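Local structure of ethanolamine kinase Pv091845 (Plasmodium vivax, 2QG7) at residues K194-K207 against E385-T397. The protein probably catalyses the phosphorylation of ethanolamine, the first step in making phosphatidylethanolamine from ethanolamine. Sequence-based numbering, arbitrary orientation.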
loop_
_atom_site.group_PDB
_atom_site.type_symbol
_atom_site.label_atom_id
_atom_site.label_comp_id
_atom_site.label_asym_id
_atom_site.label_seq_id
_atom_site.Cartn_x
_atom_site.Cartn_y
_atom_site.Cartn_z
ATOM N N LYS D 194 -17.670 8.489 -8.514
ATOM C CA LYS D 194 -17.413 7.816 -9.769
ATOM C C LYS D 194 -18.724 7.604 -10.527
ATOM O O LYS D 194 -18.740 7.449 -11.739
ATOM C CB LYS D 194 -16.749 6.468 -9.480
ATOM C CG LYS D 194 -16.293 5.676 -10.751
ATOM C CD LYS D 194 -15.651 4.366 -10.339
ATOM C CE LYS D 194 -15.257 3.512 -11.524
ATOM N NZ LYS D 194 -14.109 4.118 -12.275
ATOM N N ASN D 195 -19.813 7.570 -9.771
ATOM C CA ASN D 195 -21.182 7.419 -10.268
ATOM C C ASN D 195 -21.628 8.625 -11.129
ATOM O O ASN D 195 -21.607 9.769 -10.665
ATOM C CB ASN D 195 -22.109 7.188 -9.062
ATOM C CG ASN D 195 -23.548 7.036 -9.445
ATOM O OD1 ASN D 195 -23.868 6.795 -10.609
ATOM N ND2 ASN D 195 -24.438 7.186 -8.463
ATOM N N PRO D 196 -21.952 8.366 -12.415
ATOM C CA PRO D 196 -22.338 9.395 -13.424
ATOM C C PRO D 196 -23.421 10.394 -12.951
ATOM O O PRO D 196 -23.435 11.542 -13.369
ATOM C CB PRO D 196 -22.843 8.542 -14.607
ATOM C CG PRO D 196 -21.982 7.287 -14.521
ATOM C CD PRO D 196 -21.917 7.007 -13.013
ATOM N N LYS D 197 -24.298 9.935 -12.084
ATOM C CA LYS D 197 -25.301 10.744 -11.424
ATOM C C LYS D 197 -24.667 11.868 -10.572
ATOM O O LYS D 197 -25.139 13.013 -10.589
ATOM C CB LYS D 197 -26.160 9.781 -10.590
ATOM C CG LYS D 197 -27.034 10.381 -9.461
ATOM C CD LYS D 197 -27.612 9.243 -8.542
ATOM C CE LYS D 197 -28.334 9.886 -7.320
ATOM N NZ LYS D 197 -28.900 8.863 -6.282
ATOM N N PHE D 198 -23.592 11.565 -9.849
ATOM C CA PHE D 198 -22.895 12.585 -9.039
ATOM C C PHE D 198 -21.797 13.318 -9.819
ATOM O O PHE D 198 -21.504 14.469 -9.523
ATOM C CB PHE D 198 -22.328 11.984 -7.735
ATOM C CG PHE D 198 -23.380 11.469 -6.797
ATOM C CD1 PHE D 198 -23.623 10.097 -6.684
ATOM C CD2 PHE D 198 -24.147 12.353 -6.038
ATOM C CE1 PHE D 198 -24.599 9.612 -5.809
ATOM C CE2 PHE D 198 -25.151 11.884 -5.180
ATOM C CZ PHE D 198 -25.366 10.519 -5.054
ATOM N N GLN D 199 -21.185 12.645 -10.795
ATOM C CA GLN D 199 -20.203 13.292 -11.676
ATOM C C GLN D 199 -20.768 14.581 -12.247
ATOM O O GLN D 199 -20.151 15.644 -12.160
ATOM C CB GLN D 199 -19.857 12.379 -12.853
ATOM C CG GLN D 199 -18.929 11.199 -12.558
ATOM C CD GLN D 199 -18.439 10.604 -13.864
ATOM O OE1 GLN D 199 -19.242 10.206 -14.714
ATOM N NE2 GLN D 199 -17.126 10.599 -14.073
ATOM N N LYS D 200 -21.961 14.453 -12.845
ATOM C CA LYS D 200 -22.781 15.584 -13.304
ATOM C C LYS D 200 -22.881 16.716 -12.270
ATOM O O LYS D 200 -22.570 17.852 -12.573
ATOM C CB LYS D 200 -24.176 15.073 -13.738
ATOM C CG LYS D 200 -25.182 16.191 -14.166
ATOM C CD LYS D 200 -26.434 15.585 -14.680
ATOM C CE LYS D 200 -27.642 16.379 -14.243
ATOM N NZ LYS D 200 -28.018 17.519 -15.206
ATOM N N LEU D 201 -23.247 16.387 -11.044
ATOM C CA LEU D 201 -23.524 17.370 -9.986
ATOM C C LEU D 201 -22.275 17.984 -9.381
ATOM O O LEU D 201 -22.285 19.141 -8.959
ATOM C CB LEU D 201 -24.376 16.746 -8.894
ATOM C CG LEU D 201 -25.805 16.371 -9.285
ATOM C CD1 LEU D 201 -26.556 15.648 -8.140
ATOM C CD2 LEU D 201 -26.566 17.630 -9.676
ATOM N N ILE D 202 -21.200 17.197 -9.355
ATOM C CA ILE D 202 -19.904 17.644 -8.853
ATOM C C ILE D 202 -19.255 18.627 -9.826
ATOM O O ILE D 202 -18.715 19.663 -9.410
ATOM C CB ILE D 202 -18.960 16.426 -8.538
ATOM C CG1 ILE D 202 -19.553 15.600 -7.391
ATOM C CG2 ILE D 202 -17.549 16.899 -8.200
ATOM C CD1 ILE D 202 -19.011 14.161 -7.225
ATOM N N ALA D 203 -19.299 18.272 -11.110
ATOM C CA ALA D 203 -18.731 19.066 -12.216
ATOM C C ALA D 203 -19.400 20.430 -12.336
ATOM O O ALA D 203 -18.711 21.462 -12.466
ATOM C CB ALA D 203 -18.872 18.301 -13.506
ATOM N N LYS D 204 -20.738 20.446 -12.253
ATOM C CA LYS D 204 -21.512 21.720 -12.294
ATOM C C LYS D 204 -21.161 22.662 -11.156
ATOM O O LYS D 204 -21.011 23.873 -11.385
ATOM C CB LYS D 204 -23.015 21.474 -12.268
ATOM C CG LYS D 204 -23.608 20.952 -13.556
ATOM C CD LYS D 204 -25.099 20.865 -13.354
ATOM C CE LYS D 204 -25.756 19.970 -14.391
ATOM N NZ LYS D 204 -25.673 20.596 -15.749
ATOM N N ASN D 205 -21.039 22.112 -9.939
ATOM C CA ASN D 205 -20.615 22.888 -8.756
ATOM C C ASN D 205 -19.173 23.328 -8.830
ATOM O O ASN D 205 -18.801 24.399 -8.359
ATOM C CB ASN D 205 -20.857 22.101 -7.466
ATOM C CG ASN D 205 -20.918 23.003 -6.245
ATOM O OD1 ASN D 205 -21.557 24.053 -6.260
ATOM N ND2 ASN D 205 -20.249 22.604 -5.188
ATOM N N LEU D 206 -18.352 22.493 -9.452
ATOM C CA LEU D 206 -16.921 22.785 -9.626
ATOM C C LEU D 206 -16.720 23.909 -10.630
ATOM O O LEU D 206 -15.820 24.712 -10.466
ATOM C CB LEU D 206 -16.114 21.509 -10.000
ATOM C CG LEU D 206 -14.581 21.677 -10.089
ATOM C CD1 LEU D 206 -13.953 21.941 -8.715
ATOM C CD2 LEU D 206 -13.928 20.487 -10.746
ATOM N N LYS D 207 -17.563 23.964 -11.671
ATOM C CA LYS D 207 -17.543 25.091 -12.613
ATOM C C LYS D 207 -17.949 26.408 -11.940
ATOM O O LYS D 207 -17.279 27.437 -12.140
ATOM C CB LYS D 207 -18.450 24.825 -13.810
ATOM C CG LYS D 207 -17.736 25.065 -15.133
ATOM C CD LYS D 207 -17.507 26.553 -15.343
ATOM C CE LYS D 207 -16.438 26.807 -16.361
ATOM N NZ LYS D 207 -16.985 26.387 -17.687
ATOM N N GLU D 385 -13.738 7.778 -21.454
ATOM C CA GLU D 385 -15.175 7.884 -21.526
ATOM C C GLU D 385 -15.760 8.533 -20.272
ATOM O O GLU D 385 -16.693 9.357 -20.354
ATOM C CB GLU D 385 -15.766 6.482 -21.740
ATOM C CG GLU D 385 -17.271 6.504 -21.979
ATOM C CD GLU D 385 -17.875 5.155 -22.388
ATOM O OE1 GLU D 385 -17.124 4.164 -22.617
ATOM O OE2 GLU D 385 -19.136 5.116 -22.508
ATOM N N GLU D 386 -15.216 8.144 -19.111
ATOM C CA GLU D 386 -15.635 8.696 -17.827
ATOM C C GLU D 386 -15.108 10.102 -17.600
ATOM O O GLU D 386 -15.788 10.924 -16.987
ATOM C CB GLU D 386 -15.211 7.793 -16.700
ATOM C CG GLU D 386 -15.911 6.483 -16.662
ATOM C CD GLU D 386 -15.392 5.593 -15.544
ATOM O OE1 GLU D 386 -15.306 6.039 -14.362
ATOM O OE2 GLU D 386 -15.072 4.423 -15.860
ATOM N N GLU D 387 -13.904 10.384 -18.075
ATOM C CA GLU D 387 -13.397 11.743 -18.048
ATOM C C GLU D 387 -14.280 12.693 -18.897
ATOM O O GLU D 387 -14.506 13.868 -18.548
ATOM C CB GLU D 387 -11.969 11.778 -18.563
ATOM C CG GLU D 387 -10.983 11.074 -17.685
ATOM C CD GLU D 387 -9.536 11.187 -18.174
ATOM O OE1 GLU D 387 -9.311 11.528 -19.361
ATOM O OE2 GLU D 387 -8.611 10.895 -17.363
ATOM N N TYR D 388 -14.750 12.161 -20.029
ATOM C CA TYR D 388 -15.612 12.866 -20.959
ATOM C C TYR D 388 -16.968 13.269 -20.320
ATOM O O TYR D 388 -17.386 14.441 -20.395
ATOM C CB TYR D 388 -15.821 11.968 -22.188
ATOM C CG TYR D 388 -16.489 12.635 -23.354
ATOM C CD1 TYR D 388 -15.737 13.329 -24.303
ATOM C CD2 TYR D 388 -17.888 12.572 -23.506
ATOM C CE1 TYR D 388 -16.346 13.938 -25.381
ATOM C CE2 TYR D 388 -18.515 13.202 -24.583
ATOM C CZ TYR D 388 -17.730 13.875 -25.518
ATOM O OH TYR D 388 -18.348 14.483 -26.587
ATOM N N HIS D 389 -17.646 12.295 -19.712
ATOM C CA HIS D 389 -18.907 12.545 -19.070
ATOM C C HIS D 389 -18.835 13.654 -18.014
ATOM O O HIS D 389 -19.761 14.419 -17.883
ATOM C CB HIS D 389 -19.504 11.248 -18.499
ATOM C CG HIS D 389 -20.920 11.401 -18.009
ATOM N ND1 HIS D 389 -21.235 11.592 -16.681
ATOM C CD2 HIS D 389 -22.102 11.439 -18.678
ATOM C CE1 HIS D 389 -22.547 11.714 -16.547
ATOM N NE2 HIS D 389 -23.098 11.617 -17.742
ATOM N N PHE D 390 -17.743 13.747 -17.264
ATOM C CA PHE D 390 -17.587 14.768 -16.215
ATOM C C PHE D 390 -17.380 16.156 -16.817
ATOM O O PHE D 390 -17.960 17.166 -16.378
ATOM C CB PHE D 390 -16.384 14.410 -15.318
ATOM C CG PHE D 390 -16.152 15.366 -14.148
ATOM C CD1 PHE D 390 -16.692 15.100 -12.886
ATOM C CD2 PHE D 390 -15.342 16.498 -14.290
ATOM C CE1 PHE D 390 -16.441 15.944 -11.812
ATOM C CE2 PHE D 390 -15.110 17.361 -13.203
ATOM C CZ PHE D 390 -15.650 17.089 -11.973
ATOM N N ILE D 391 -16.504 16.178 -17.812
ATOM C CA ILE D 391 -16.042 17.409 -18.433
ATOM C C ILE D 391 -17.158 18.038 -19.276
ATOM O O ILE D 391 -17.244 19.254 -19.381
ATOM C CB ILE D 391 -14.741 17.170 -19.222
ATOM C CG1 ILE D 391 -13.596 16.933 -18.206
ATOM C CG2 ILE D 391 -14.430 18.354 -20.147
ATOM C CD1 ILE D 391 -12.279 16.487 -18.769
ATOM N N MET D 392 -18.008 17.204 -19.860
ATOM C CA MET D 392 -19.185 17.684 -20.558
ATOM C C MET D 392 -20.065 18.530 -19.617
ATOM O O MET D 392 -20.486 19.643 -19.986
ATOM C CB MET D 392 -19.987 16.510 -21.139
ATOM C CG MET D 392 -21.370 16.917 -21.700
ATOM S SD MET D 392 -22.389 15.450 -21.929
ATOM C CE MET D 392 -21.829 15.003 -23.607
ATOM N N HIS D 393 -20.343 18.003 -18.423
ATOM C CA HIS D 393 -21.159 18.724 -17.453
ATOM C C HIS D 393 -20.376 19.781 -16.692
ATOM O O HIS D 393 -20.950 20.632 -16.018
ATOM C CB HIS D 393 -21.881 17.780 -16.505
ATOM C CG HIS D 393 -22.843 16.864 -17.183
ATOM N ND1 HIS D 393 -24.069 17.293 -17.654
ATOM C CD2 HIS D 393 -22.768 15.542 -17.470
ATOM C CE1 HIS D 393 -24.713 16.266 -18.186
ATOM N NE2 HIS D 393 -23.946 15.191 -18.089
ATOM N N TYR D 394 -19.057 19.735 -16.821
ATOM C CA TYR D 394 -18.208 20.772 -16.239
ATOM C C TYR D 394 -18.278 22.001 -17.130
ATOM O O TYR D 394 -18.524 23.098 -16.667
ATOM C CB TYR D 394 -16.744 20.289 -16.039
ATOM C CG TYR D 394 -15.753 21.385 -15.686
ATOM C CD1 TYR D 394 -15.673 21.895 -14.384
ATOM C CD2 TYR D 394 -14.921 21.931 -16.648
ATOM C CE1 TYR D 394 -14.756 22.904 -14.057
ATOM C CE2 TYR D 394 -14.058 22.976 -16.355
ATOM C CZ TYR D 394 -13.962 23.439 -15.041
ATOM O OH TYR D 394 -13.054 24.432 -14.716
ATOM N N LEU D 395 -18.019 21.815 -18.416
ATOM C CA LEU D 395 -18.001 22.916 -19.350
ATOM C C LEU D 395 -19.420 23.416 -19.705
ATOM O O LEU D 395 -19.582 24.580 -20.004
ATOM C CB LEU D 395 -17.242 22.517 -20.609
ATOM C CG LEU D 395 -15.734 22.412 -20.490
ATOM C CD1 LEU D 395 -15.213 21.769 -21.714
ATOM C CD2 LEU D 395 -15.047 23.767 -20.242
ATOM N N GLY D 396 -20.408 22.524 -19.701
ATOM C CA GLY D 396 -21.777 22.888 -20.026
ATOM C C GLY D 396 -22.021 22.843 -21.516
ATOM O O GLY D 396 -22.735 23.684 -22.067
ATOM N N THR D 397 -21.417 21.860 -22.175
ATOM C CA THR D 397 -21.431 21.797 -23.623
ATOM C C THR D 397 -21.295 20.378 -24.110
ATOM O O THR D 397 -20.613 19.550 -23.475
ATOM C CB THR D 397 -20.331 22.721 -24.267
ATOM O OG1 THR D 397 -20.539 22.777 -25.681
ATOM C CG2 THR D 397 -18.870 22.261 -23.952
HETATM O O HOH W 1 -24.325 20.573 -18.219
#
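Two helices of the helical lobe of this kinase-like fold, 196-207 and 385-395, pack here with Phe390 of the second set as a knob among Gln199, Ile202, Ala203 and Leu206 of the first. The axes come within 7.5 Å at a crossing angle of -40°. The backbones are nearest at Ala203, whose CA is 4.4 Å from Tyr394 CA, as its small side chain would permit; Ala203 CB lies 3.6 Å from the centroid of the Phe390 ring, squarely over one face. The ring of Phe390 reaches the other helix because chi1 is -178°, which sets CG opposite the backbone N; there Ile202 CG2 meets the ring edge at CE1 and Leu206 CD2 reaches CZ. Phe368, packed edge-to-face, and His367 bring helix 360-369 against the same ring.

Towards the N-terminal ends the contact turns polar. Gln199 uses both ends of its amide: OE1 accepts from His389 ND1 at 3.1 Å, while NE2 donates to Glu386 O at 3.2 Å and also hydrogen-bonds Tyr371 OH. Both bonds across the contact are bent, each donor standing above the plane of the carbonyl that accepts it, yet together they restrict rotation of the buried amide. Beyond them, Lys194 NZ forms a salt bridge at 3.1 Å with the syn lone pair of Glu386 OE1 and is held as well by Leu380 O.

Further along, Lys200 lays its CG over the centre of the His393 ring, 3.9 Å from the centroid, and Met392 SD lies over the opposite face nearer the rim. A water accepts from Lys204 NZ and makes a weak bond to His393 ND1. Tyr394 CB packs against Ala203 CB at 3.9 Å, and its OH hydrogen-bonds His210 ND1. The whole is a single knob-into-hole contact, flanked by polar bonds, between two helices far apart in sequence, within the helical lobe of a choline/ethanolamine kinase.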